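Local structure of NAD-dependent aldehyde dehydrogenase (Burkholderia multivorans, 5UJU) at residues 237-240 and 246-249; 89-94 and 272-277; 68-73 and 253-258; 158-163 and 220-225. The protein probably catalyses the NAD-dependent oxidation of aldehydes to the corresponding carboxylic acids. One frame throughout, in Å; residues are numbered along the deposited sequence.

Contact 1. Residues 237-240 and 246-249; sequences VKPH and PLAI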
loop_
_atom_site.group_PDB
_atom_site.type_symbol
_atom_site.label_atom_id
_atom_site.label_comp_id
_atom_site.label_asym_id
_atom_site.label_seq_id
_atom_site.Cartn_x
_atom_site.Cartn_y
_atom_site.Cartn_z
ATOM N N VAL A 237 -17.759 12.219 2.506
ATOM C CA VAL A 237 -18.540 11.120 1.942
ATOM C C VAL A 237 -19.382 11.679 0.806
ATOM O O VAL A 237 -20.240 12.543 1.029
ATOM C CB VAL A 237 -19.420 10.447 3.004
ATOM C CG1 VAL A 237 -20.229 9.316 2.388
ATOM C CG2 VAL A 237 -18.568 9.934 4.165
ATOM N N LYS A 238 -19.124 11.196 -0.412
ATOM C CA LYS A 238 -19.835 11.605 -1.620
ATOM C C LYS A 238 -20.627 10.416 -2.142
ATOM O O LYS A 238 -20.094 9.611 -2.921
ATOM C CB LYS A 238 -18.847 12.101 -2.684
ATOM C CG LYS A 238 -19.439 13.078 -3.707
ATOM C CD LYS A 238 -20.501 12.472 -4.617
ATOM C CE LYS A 238 -19.904 11.409 -5.553
ATOM N NZ LYS A 238 -20.989 10.850 -6.425
ATOM N N PRO A 239 -21.887 10.244 -1.754
ATOM C CA PRO A 239 -22.625 9.062 -2.210
ATOM C C PRO A 239 -22.974 9.151 -3.687
ATOM O O PRO A 239 -22.965 10.214 -4.312
ATOM C CB PRO A 239 -23.899 9.051 -1.346
ATOM C CG PRO A 239 -23.654 10.086 -0.239
ATOM C CD PRO A 239 -22.656 11.057 -0.793
ATOM N N HIS A 240 -23.301 8.003 -4.250
ATOM C CA HIS A 240 -23.926 8.016 -5.558
ATOM C C HIS A 240 -25.233 8.809 -5.481
ATOM O O HIS A 240 -25.995 8.649 -4.519
ATOM C CB HIS A 240 -24.185 6.588 -6.037
ATOM C CG HIS A 240 -24.676 6.519 -7.446
ATOM N ND1 HIS A 240 -25.971 6.836 -7.789
ATOM C CD2 HIS A 240 -24.048 6.183 -8.600
ATOM C CE1 HIS A 240 -26.126 6.686 -9.094
ATOM N NE2 HIS A 240 -24.974 6.293 -9.609
ATOM N N PRO A 246 -28.868 6.361 2.778
ATOM C CA PRO A 246 -28.151 5.456 3.695
ATOM C C PRO A 246 -26.847 6.034 4.215
ATOM O O PRO A 246 -26.507 5.803 5.381
ATOM C CB PRO A 246 -27.921 4.184 2.843
ATOM C CG PRO A 246 -28.996 4.220 1.826
ATOM C CD PRO A 246 -29.204 5.679 1.507
ATOM N N LEU A 247 -26.092 6.759 3.381
ATOM C CA LEU A 247 -24.858 7.358 3.861
ATOM C C LEU A 247 -25.098 8.677 4.589
ATOM O O LEU A 247 -24.295 9.047 5.444
ATOM C CB LEU A 247 -23.884 7.561 2.708
ATOM C CG LEU A 247 -23.326 6.207 2.240
ATOM C CD1 LEU A 247 -22.643 6.361 0.894
ATOM C CD2 LEU A 247 -22.364 5.614 3.288
ATOM N N ALA A 248 -26.184 9.389 4.276
ATOM C CA ALA A 248 -26.521 10.592 5.044
ATOM C C ALA A 248 -26.850 10.238 6.489
ATOM O O ALA A 248 -26.376 10.899 7.424
ATOM C CB ALA A 248 -27.698 11.321 4.401
ATOM N N ILE A 249 -27.655 9.187 6.687
ATOM C CA ILE A 249 -27.919 8.675 8.030
ATOM C C ILE A 249 -26.611 8.293 8.710
ATOM O O ILE A 249 -26.392 8.608 9.887
ATOM C CB ILE A 249 -28.885 7.475 7.967
ATOM C CG1 ILE A 249 -30.258 7.892 7.453
ATOM C CG2 ILE A 249 -29.002 6.791 9.323
ATOM C CD1 ILE A 249 -31.131 6.690 7.092
#
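L247 packs on V237 and P239 where strand 234-238 ends and helix 245-260 begins, inside a beta-alpha-beta unit that strand 268-270 completes. Such units build the Rossmann-like coenzyme domain of aldehyde dehydrogenases. Along the helix, P246 packs against S140 and V141 of helix 134-145. L247 follows and points at the strand end, its CA 6.7 Å from that of P239. Its CB reaches CG1 of V237 at 4.1 Å and CG of P239 at 3.9 Å, so the base of the side chain is wedged between the two residues. Because CG1 of V237 stands anti to the backbone N (chi1 180°), that methyl is the branch that meets the leucine, and the two side chains cross nearly at a right angle. Further out, CD1 of L247 lies 3.7 Å from CB of P239, the leucine and proline running past each other in opposite senses. A248 then faces L270 of the neighbouring strand. On the strand side, the amine of K238 donates to O of P239 and pairs with D277. Only carbon meets carbon across this buried contact and no hydrogen bond spans it, so helix and strand end are seated here by shape and hydrophobic burial.

Contact 2. Residues 89-94 and 272-277; sequences DIRYPK and ATEPND. With EDO (1,2-ethanediol), chain E.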
loop_
_atom_site.group_PDB
_atom_site.type_symbol
_atom_site.label_atom_id
_atom_site.label_comp_id
_atom_site.label_asym_id
_atom_site.label_seq_id
_atom_site.Cartn_x
_atom_site.Cartn_y
_atom_site.Cartn_z
ATOM N N ASP A 89 -38.886 12.451 -2.242
ATOM C CA ASP A 89 -38.763 13.899 -2.110
ATOM C C ASP A 89 -37.843 14.278 -0.948
ATOM O O ASP A 89 -38.189 15.093 -0.091
ATOM C CB ASP A 89 -40.133 14.552 -1.944
ATOM C CG ASP A 89 -41.035 14.293 -3.121
ATOM O OD1 ASP A 89 -40.576 14.480 -4.263
ATOM O OD2 ASP A 89 -42.202 13.917 -2.898
ATOM N N ILE A 90 -36.682 13.657 -0.904
ATOM C CA ILE A 90 -35.673 13.980 0.098
ATOM C C ILE A 90 -34.722 15.013 -0.481
ATOM O O ILE A 90 -34.334 14.918 -1.650
ATOM C CB ILE A 90 -34.897 12.730 0.530
ATOM C CG1 ILE A 90 -35.842 11.636 1.034
ATOM C CG2 ILE A 90 -33.865 13.110 1.573
ATOM C CD1 ILE A 90 -35.174 10.287 1.057
ATOM N N ARG A 91 -34.351 16.012 0.325
ATOM C CA ARG A 91 -33.326 16.969 -0.063
ATOM C C ARG A 91 -32.244 17.012 1.008
ATOM O O ARG A 91 -32.475 16.662 2.169
ATOM C CB ARG A 91 -33.920 18.367 -0.299
ATOM C CG ARG A 91 -35.026 18.385 -1.355
ATOM C CD ARG A 91 -34.487 18.210 -2.782
ATOM N NE ARG A 91 -33.915 19.471 -3.252
ATOM C CZ ARG A 91 -33.469 19.701 -4.487
ATOM N NH1 ARG A 91 -33.516 18.753 -5.424
ATOM N NH2 ARG A 91 -32.979 20.897 -4.786
ATOM N N TYR A 92 -31.050 17.427 0.599
ATOM C CA TYR A 92 -29.893 17.559 1.472
ATOM C C TYR A 92 -29.298 18.954 1.343
ATOM O O TYR A 92 -29.398 19.576 0.279
ATOM C CB TYR A 92 -28.831 16.503 1.124
ATOM C CG TYR A 92 -29.419 15.116 1.083
ATOM C CD1 TYR A 92 -29.486 14.346 2.234
ATOM C CD2 TYR A 92 -29.923 14.582 -0.107
ATOM C CE1 TYR A 92 -30.044 13.083 2.214
ATOM C CE2 TYR A 92 -30.495 13.319 -0.139
ATOM C CZ TYR A 92 -30.541 12.573 1.019
ATOM O OH TYR A 92 -31.091 11.315 0.997
ATOM N N PRO A 93 -28.680 19.478 2.403
ATOM C CA PRO A 93 -28.035 20.794 2.284
ATOM C C PRO A 93 -26.886 20.727 1.294
ATOM O O PRO A 93 -26.025 19.850 1.378
ATOM C CB PRO A 93 -27.551 21.088 3.712
ATOM C CG PRO A 93 -27.414 19.748 4.365
ATOM C CD PRO A 93 -28.483 18.872 3.732
ATOM N N LYS A 94 -26.880 21.656 0.342
ATOM C CA LYS A 94 -25.849 21.669 -0.693
ATOM C C LYS A 94 -24.599 22.403 -0.194
ATOM O O LYS A 94 -24.676 23.569 0.217
ATOM C CB LYS A 94 -26.393 22.323 -1.956
ATOM C CG LYS A 94 -25.438 22.299 -3.141
ATOM C CD LYS A 94 -26.068 22.992 -4.338
ATOM C CE LYS A 94 -25.038 23.323 -5.416
ATOM N NZ LYS A 94 -24.886 22.253 -6.424
ATOM N N ALA A 272 -23.641 15.732 -0.824
ATOM C CA ALA A 272 -24.731 15.250 -1.659
ATOM C C ALA A 272 -24.710 15.993 -2.982
ATOM O O ALA A 272 -24.358 17.175 -3.033
ATOM C CB ALA A 272 -26.074 15.450 -0.967
ATOM N N THR A 273 -25.069 15.293 -4.059
ATOM C CA THR A 273 -25.023 15.878 -5.390
ATOM C C THR A 273 -26.259 15.476 -6.187
ATOM O O THR A 273 -27.003 14.553 -5.829
ATOM C CB THR A 273 -23.756 15.451 -6.153
ATOM O OG1 THR A 273 -23.746 14.025 -6.312
ATOM C CG2 THR A 273 -22.510 15.849 -5.393
ATOM N N GLU A 274 -26.432 16.152 -7.317
ATOM C CA GLU A 274 -27.404 15.803 -8.331
ATOM C C GLU A 274 -26.700 14.978 -9.394
ATOM O O GLU A 274 -25.472 15.010 -9.500
ATOM C CB GLU A 274 -27.977 17.066 -8.993
ATOM C CG GLU A 274 -28.777 18.016 -8.112
ATOM C CD GLU A 274 -30.224 17.620 -7.896
ATOM O OE1 GLU A 274 -30.847 17.079 -8.827
ATOM O OE2 GLU A 274 -30.746 17.876 -6.795
ATOM N N PRO A 275 -27.442 14.219 -10.200
ATOM C CA PRO A 275 -26.810 13.386 -11.226
ATOM C C PRO A 275 -26.042 14.203 -12.255
ATOM O O PRO A 275 -26.301 15.392 -12.471
ATOM C CB PRO A 275 -27.998 12.661 -11.873
ATOM C CG PRO A 275 -29.022 12.625 -10.799
ATOM C CD PRO A 275 -28.885 13.949 -10.101
ATOM N N ASN A 276 -25.115 13.508 -12.927
ATOM C CA ASN A 276 -24.133 14.097 -13.839
ATOM C C ASN A 276 -23.115 14.929 -13.061
ATOM O O ASN A 276 -22.698 15.999 -13.508
ATOM C CB ASN A 276 -24.790 14.934 -14.949
ATOM C CG ASN A 276 -25.960 14.211 -15.636
ATOM O OD1 ASN A 276 -26.013 12.984 -15.671
ATOM N ND2 ASN A 276 -26.896 14.982 -16.190
ATOM N N ASP A 277 -22.710 14.431 -11.890
ATOM C CA ASP A 277 -21.720 15.104 -11.058
ATOM C C ASP A 277 -20.284 14.729 -11.423
ATOM O O ASP A 277 -19.373 14.974 -10.626
ATOM C CB ASP A 277 -21.993 14.812 -9.574
ATOM C CG ASP A 277 -21.740 13.343 -9.189
ATOM O OD1 ASP A 277 -21.404 12.519 -10.064
ATOM O OD2 ASP A 277 -21.931 12.999 -8.003
HETATM C C1 EDO E . -43.448 12.710 1.497
HETATM O O1 EDO E . -43.979 11.480 0.984
HETATM C C2 EDO E . -43.624 13.772 0.421
HETATM O O2 EDO E . -43.433 13.147 -0.854
HETATM O O HOH W 1 -23.831 18.846 -0.924
HETATM O O HOH W 2 -24.710 17.419 1.710
HETATM O O HOH W 3 -23.936 19.263 -4.885
#
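The small antiparallel sheet of strands 76-77 and 92-93 lies here against the loop that follows strand 268-270 of the Rossmann-like sheet, with Y92 meeting A272 and R91 meeting E274. The apolar point is close: CB of A272 is 3.6 Å from CB of Y92 and sits obliquely to the ring, while V77 of the partner strand also touches the alanine. The far end of the tyrosine is held separately, its OH hydrogen-bonded to E80. Nearer the surface, R91 is bent twice (chi2 -73°, chi3 -78°), which folds its guanidinium toward the loop and places NH1 3.2 Å from OE2 of E274. This salt bridge is oblique, with the two flat groups 51° apart. Both ends also grip G78, whose O accepts from NH1 of R91 and whose N donates to OE2 of E274; NE of R91 binds T76. Three waters lie between the two segments. Water 2 lies 2.8 Å from P93 O, within hydrogen-bonding geometry, and accepts from A272 N. Water 1 is similarly placed 2.7 Å from A272 O, but its link to P93 O is weak. Water 3 donates to A272 O at 2.8 Å and takes only a weak bond from the side-chain NZ of K94. Thus A272 is tied to the 89-94 backbone through solvent, mainly by water 2, rather than by direct hydrogen bonds. Within the loop, T273 OG1 donates at 2.7 Å to OD2 of D277, the oxygen that also pairs with K238, meeting it on its anti side and somewhat out of the carboxylate plane.

Contact 3. Residues 68-73 and 253-258; sequences LDQPAS and IARDVL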
loop_
_atom_site.group_PDB
_atom_site.type_symbol
_atom_site.label_atom_id
_atom_site.label_comp_id
_atom_site.label_asym_id
_atom_site.label_seq_id
_atom_site.Cartn_x
_atom_site.Cartn_y
_atom_site.Cartn_z
ATOM N N LEU A 68 -28.169 18.646 8.665
ATOM C CA LEU A 68 -26.783 18.559 9.115
ATOM C C LEU A 68 -26.292 19.957 9.461
ATOM O O LEU A 68 -26.700 20.930 8.825
ATOM C CB LEU A 68 -25.841 17.952 8.073
ATOM C CG LEU A 68 -26.061 16.531 7.582
ATOM C CD1 LEU A 68 -25.265 16.340 6.305
ATOM C CD2 LEU A 68 -25.594 15.565 8.651
ATOM N N ASP A 69 -25.430 20.064 10.474
ATOM C CA ASP A 69 -24.849 21.351 10.842
ATOM C C ASP A 69 -23.439 21.548 10.275
ATOM O O ASP A 69 -22.584 22.163 10.919
ATOM C CB ASP A 69 -24.851 21.543 12.357
ATOM C CG ASP A 69 -24.021 20.505 13.087
ATOM O OD1 ASP A 69 -23.543 19.541 12.450
ATOM O OD2 ASP A 69 -23.812 20.687 14.306
ATOM N N GLN A 70 -23.177 21.034 9.080
ATOM C CA GLN A 70 -21.935 21.250 8.351
ATOM C C GLN A 70 -22.056 22.514 7.505
ATOM O O GLN A 70 -23.163 23.012 7.283
ATOM C CB GLN A 70 -21.624 20.034 7.454
ATOM C CG GLN A 70 -22.595 19.849 6.320
ATOM C CD GLN A 70 -22.313 18.607 5.464
ATOM O OE1 GLN A 70 -21.893 17.565 5.971
ATOM N NE2 GLN A 70 -22.588 18.713 4.165
ATOM N N PRO A 71 -20.941 23.071 7.024
ATOM C CA PRO A 71 -21.022 24.297 6.212
ATOM C C PRO A 71 -21.879 24.079 4.976
ATOM O O PRO A 71 -21.834 23.018 4.354
ATOM C CB PRO A 71 -19.562 24.582 5.840
ATOM C CG PRO A 71 -18.754 23.854 6.842
ATOM C CD PRO A 71 -19.547 22.630 7.209
ATOM N N ALA A 72 -22.747 25.044 4.687
ATOM C CA ALA A 72 -23.694 24.858 3.599
ATOM C C ALA A 72 -24.006 26.191 2.939
ATOM O O ALA A 72 -23.845 27.258 3.537
ATOM C CB ALA A 72 -24.982 24.202 4.094
ATOM N N SER A 73 -24.470 26.114 1.696
ATOM C CA SER A 73 -24.741 27.305 0.902
ATOM C C SER A 73 -26.150 27.849 1.101
ATOM O O SER A 73 -26.451 28.938 0.604
ATOM C CB SER A 73 -24.528 27.006 -0.579
ATOM O OG SER A 73 -25.466 26.031 -1.010
ATOM N N ILE A 253 -24.934 9.981 12.195
ATOM C CA ILE A 253 -24.599 9.239 13.404
ATOM C C ILE A 253 -23.117 9.385 13.734
ATOM O O ILE A 253 -22.744 9.560 14.902
ATOM C CB ILE A 253 -25.026 7.766 13.253
ATOM C CG1 ILE A 253 -26.558 7.674 13.198
ATOM C CG2 ILE A 253 -24.502 6.942 14.404
ATOM C CD1 ILE A 253 -27.109 6.246 12.917
ATOM N N ALA A 254 -22.249 9.354 12.711
ATOM C CA ALA A 254 -20.824 9.582 12.938
ATOM C C ALA A 254 -20.574 10.937 13.594
ATOM O O ALA A 254 -19.785 11.040 14.538
ATOM C CB ALA A 254 -20.050 9.511 11.620
ATOM N N ARG A 255 -21.239 11.982 13.095
ATOM C CA ARG A 255 -21.052 13.332 13.618
ATOM C C ARG A 255 -21.541 13.446 15.054
ATOM O O ARG A 255 -20.945 14.162 15.866
ATOM C CB ARG A 255 -21.786 14.325 12.720
ATOM C CG ARG A 255 -21.170 14.448 11.328
ATOM C CD ARG A 255 -22.005 15.339 10.433
ATOM N NE ARG A 255 -22.084 16.715 10.931
ATOM C CZ ARG A 255 -21.199 17.659 10.628
ATOM N NH1 ARG A 255 -20.159 17.374 9.854
ATOM N NH2 ARG A 255 -21.338 18.881 11.109
ATOM N N ASP A 256 -22.633 12.755 15.379
ATOM C CA ASP A 256 -23.109 12.687 16.758
ATOM C C ASP A 256 -22.020 12.183 17.688
ATOM O O ASP A 256 -21.746 12.783 18.736
ATOM C CB ASP A 256 -24.315 11.752 16.841
ATOM C CG ASP A 256 -25.580 12.386 16.331
ATOM O OD1 ASP A 256 -25.594 13.617 16.109
ATOM O OD2 ASP A 256 -26.565 11.642 16.158
ATOM N N VAL A 257 -21.407 11.056 17.331
ATOM C CA VAL A 257 -20.394 10.443 18.180
ATOM C C VAL A 257 -19.187 11.360 18.307
ATOM O O VAL A 257 -18.661 11.572 19.407
ATOM C CB VAL A 257 -19.992 9.066 17.621
ATOM C CG1 VAL A 257 -18.832 8.504 18.412
ATOM C CG2 VAL A 257 -21.200 8.112 17.641
ATOM N N LEU A 258 -18.738 11.920 17.181
ATOM C CA LEU A 258 -17.582 12.811 17.205
ATOM C C LEU A 258 -17.850 14.033 18.074
ATOM O O LEU A 258 -17.003 14.425 18.886
ATOM C CB LEU A 258 -17.220 13.231 15.775
ATOM C CG LEU A 258 -16.568 12.125 14.938
ATOM C CD1 LEU A 258 -16.872 12.317 13.440
ATOM C CD2 LEU A 258 -15.073 12.110 15.185
HETATM O O HOH W 4 -24.770 16.863 12.174
#
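R255 reaches from helix 245-260, the crossover helix of a beta-alpha-beta unit in the Rossmann-like domain, to L68, D69 and Q70 of the loop before strand 76-77. The ionic part is one salt bridge with a nearly straight hydrogen bond: NH2 of R255 donates to OD1 of D69 over 2.7 Å, at an N-H...O angle of 170°. The oxygen lies close to the guanidinium plane, yet the donor comes from above the carboxylate, whose plane is turned 82° from the guanidinium. OD2 of D69 forms a further salt bridge with R259, so the carboxylate joins two arginines of the same helix. Solvent adds a second link, water 4 accepting from NE of R255 at 3.0 Å and donating to OD1 of D69, also at 3.0 Å; it lies in the guanidinium plane and closes a ring with the direct bond. NH1 of R255 turns to V268 O and to OD1 of N266, so all three nitrogens of the group have partners, which should hold its rotation. Packing makes up the rest. CB of Q70 covers one face of the guanidinium, 3.8 Å from NH2, while the amide at its far end is held by L270 O. The bend at chi3 of R255 (63°) turns the guanidinium away from the line of its aliphatic stem, and on that stem CD meets CD2 of L68 at 4.0 Å.

Contact 4. Residues 158-163 and 220-225; sequences PHAQDR and NGYPGL
Helices 158-175 and 217-230 run nearly side by side where A160 meets Y222 and R163 meets P223: the axes of the two short segments approach to 8.2 Å and cross at -26°, the helices pointing the same way. The second helix is kinked at P223, whose nitrogen makes no bond to the preceding turn. Y222 carries most of the contact. With chi2 at only 8°, the ring turns its edge to O of A160 and N of Q161, and CD2 is 3.6 Å from that O. The same CD2 makes an apolar contact with CB of A160 at 3.8 Å. At the hydroxyl end of the ring, water 5 accepts from NE2 of Q161 (2.8 Å) and lies 3.0 Å from OH of Y222, linking the two polar ends. That hydroxyl is also hydrogen-bonded to T250 of helix 245-260, and the amide of Q161 to N131 and S134. One turn along the first helix, CB of R163 touches CG of P223 at 4.1 Å, while the arginine's bend at chi2 takes its guanidinium off to a salt bridge with E166 and a hydrogen bond to D530 O. The contact is therefore mostly apolar, with one water as a polar bridge, and the polar ends of Y222, Q161 and R163 find partners beyond the two segments.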
loop_
_atom_site.group_PDB
_atom_site.type_symbol
_atom_site.label_atom_id
_atom_site.label_comp_id
_atom_site.label_asym_id
_atom_site.label_seq_id
_atom_site.Cartn_x
_atom_site.Cartn_y
_atom_site.Cartn_z
ATOM N N PRO A 158 -26.222 -4.953 9.415
ATOM C CA PRO A 158 -25.221 -5.833 10.060
ATOM C C PRO A 158 -24.047 -6.283 9.199
ATOM O O PRO A 158 -22.907 -6.225 9.672
ATOM C CB PRO A 158 -26.081 -7.024 10.502
ATOM C CG PRO A 158 -27.394 -6.415 10.814
ATOM C CD PRO A 158 -27.588 -5.247 9.870
ATOM N N HIS A 159 -24.275 -6.742 7.960
ATOM C CA HIS A 159 -23.145 -7.213 7.154
ATOM C C HIS A 159 -22.213 -6.066 6.777
ATOM O O HIS A 159 -20.985 -6.237 6.762
ATOM C CB HIS A 159 -23.639 -7.938 5.896
ATOM C CG HIS A 159 -24.258 -9.273 6.169
ATOM N ND1 HIS A 159 -24.733 -10.089 5.166
ATOM C CD2 HIS A 159 -24.478 -9.936 7.328
ATOM C CE1 HIS A 159 -25.232 -11.191 5.695
ATOM N NE2 HIS A 159 -25.087 -11.124 7.006
ATOM N N ALA A 160 -22.774 -4.884 6.481
ATOM C CA ALA A 160 -21.934 -3.719 6.220
ATOM C C ALA A 160 -21.187 -3.310 7.475
ATOM O O ALA A 160 -19.999 -2.962 7.416
ATOM C CB ALA A 160 -22.769 -2.546 5.703
ATOM N N GLN A 161 -21.876 -3.354 8.619
ATOM C CA GLN A 161 -21.235 -3.063 9.895
ATOM C C GLN A 161 -20.128 -4.071 10.199
ATOM O O GLN A 161 -19.063 -3.695 10.701
ATOM C CB GLN A 161 -22.304 -3.029 10.989
ATOM C CG GLN A 161 -23.319 -1.901 10.776
ATOM C CD GLN A 161 -24.702 -2.241 11.269
ATOM O OE1 GLN A 161 -24.895 -3.228 11.981
ATOM N NE2 GLN A 161 -25.681 -1.418 10.901
ATOM N N ASP A 162 -20.347 -5.348 9.857
ATOM C CA ASP A 162 -19.272 -6.343 9.924
ATOM C C ASP A 162 -18.042 -5.893 9.135
ATOM O O ASP A 162 -16.910 -5.951 9.628
ATOM C CB ASP A 162 -19.757 -7.693 9.384
ATOM C CG ASP A 162 -20.670 -8.435 10.339
ATOM O OD1 ASP A 162 -20.646 -8.148 11.554
ATOM O OD2 ASP A 162 -21.420 -9.318 9.855
ATOM N N ARG A 163 -18.246 -5.470 7.887
ATOM C CA ARG A 163 -17.124 -5.088 7.029
ATOM C C ARG A 163 -16.454 -3.815 7.530
ATOM O O ARG A 163 -15.237 -3.647 7.383
ATOM C CB ARG A 163 -17.595 -4.917 5.578
ATOM C CG ARG A 163 -17.908 -6.238 4.835
ATOM C CD ARG A 163 -16.636 -7.051 4.573
ATOM N NE ARG A 163 -16.906 -8.322 3.882
ATOM C CZ ARG A 163 -15.968 -9.194 3.499
ATOM N NH1 ARG A 163 -14.680 -8.960 3.746
ATOM N NH2 ARG A 163 -16.318 -10.318 2.872
ATOM N N ASN A 220 -20.348 -1.410 0.409
ATOM C CA ASN A 220 -19.145 -0.982 -0.293
ATOM C C ASN A 220 -18.551 0.298 0.283
ATOM O O ASN A 220 -17.335 0.488 0.202
ATOM C CB ASN A 220 -19.417 -0.790 -1.789
ATOM C CG ASN A 220 -19.551 -2.110 -2.535
ATOM O OD1 ASN A 220 -20.557 -2.376 -3.183
ATOM N ND2 ASN A 220 -18.518 -2.937 -2.450
ATOM N N GLY A 221 -19.370 1.190 0.838
ATOM C CA GLY A 221 -18.841 2.454 1.325
ATOM C C GLY A 221 -18.176 2.381 2.688
ATOM O O GLY A 221 -17.179 3.071 2.934
ATOM N N TYR A 222 -18.708 1.544 3.582
ATOM C CA TYR A 222 -18.190 1.510 4.950
ATOM C C TYR A 222 -16.720 1.137 5.061
ATOM O O TYR A 222 -16.035 1.738 5.908
ATOM C CB TYR A 222 -19.005 0.550 5.824
ATOM C CG TYR A 222 -20.300 1.121 6.320
ATOM C CD1 TYR A 222 -20.770 2.340 5.857
ATOM C CD2 TYR A 222 -21.064 0.430 7.245
ATOM C CE1 TYR A 222 -21.990 2.859 6.312
ATOM C CE2 TYR A 222 -22.257 0.934 7.699
ATOM C CZ TYR A 222 -22.711 2.146 7.240
ATOM O OH TYR A 222 -23.904 2.633 7.711
ATOM N N PRO A 223 -16.183 0.146 4.322
ATOM C CA PRO A 223 -14.769 -0.214 4.544
ATOM C C PRO A 223 -13.810 0.953 4.363
ATOM O O PRO A 223 -12.919 1.140 5.197
ATOM C CB PRO A 223 -14.526 -1.336 3.519
ATOM C CG PRO A 223 -15.876 -1.984 3.367
ATOM C CD PRO A 223 -16.839 -0.808 3.400
ATOM N N GLY A 224 -13.972 1.755 3.311
ATOM C CA GLY A 224 -13.108 2.915 3.142
ATOM C C GLY A 224 -13.353 3.995 4.185
ATOM O O GLY A 224 -12.406 4.594 4.703
ATOM N N LEU A 225 -14.622 4.254 4.510
ATOM C CA LEU A 225 -14.954 5.292 5.483
ATOM C C LEU A 225 -14.321 5.006 6.841
ATOM O O LEU A 225 -13.682 5.877 7.443
ATOM C CB LEU A 225 -16.472 5.413 5.603
ATOM C CG LEU A 225 -17.097 6.151 6.798
ATOM C CD1 LEU A 225 -16.619 7.604 6.880
ATOM C CD2 LEU A 225 -18.624 6.084 6.707
HETATM O O HOH W 5 -25.411 0.154 8.593
#

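Contacts 1, 2 and 3 gather around one beta-alpha-beta unit: helix 245-260 serves contacts 1 and 3, and the loop after strand 268-270 serves contact 2. Their centres lie about 10 to 16 Å apart. Contact 4 is deeper, its centre about 13 Å from that of contact 1 and about 23 Å from that of contact 2; helix 217-230 leads into strand 234-238, L225 touches V237 and Y222 touches L247. A248 packs on Y92, joining contacts 1 and 2. Along the chain, contacts 2 and 3 interlock, both enclosing contacts 4 and 1, which follow in series. Contacts 2 and 3, linked by a probable hydrogen bond between K94 O and S73 OG, lie on the outer side of the domain that in this family binds NAD.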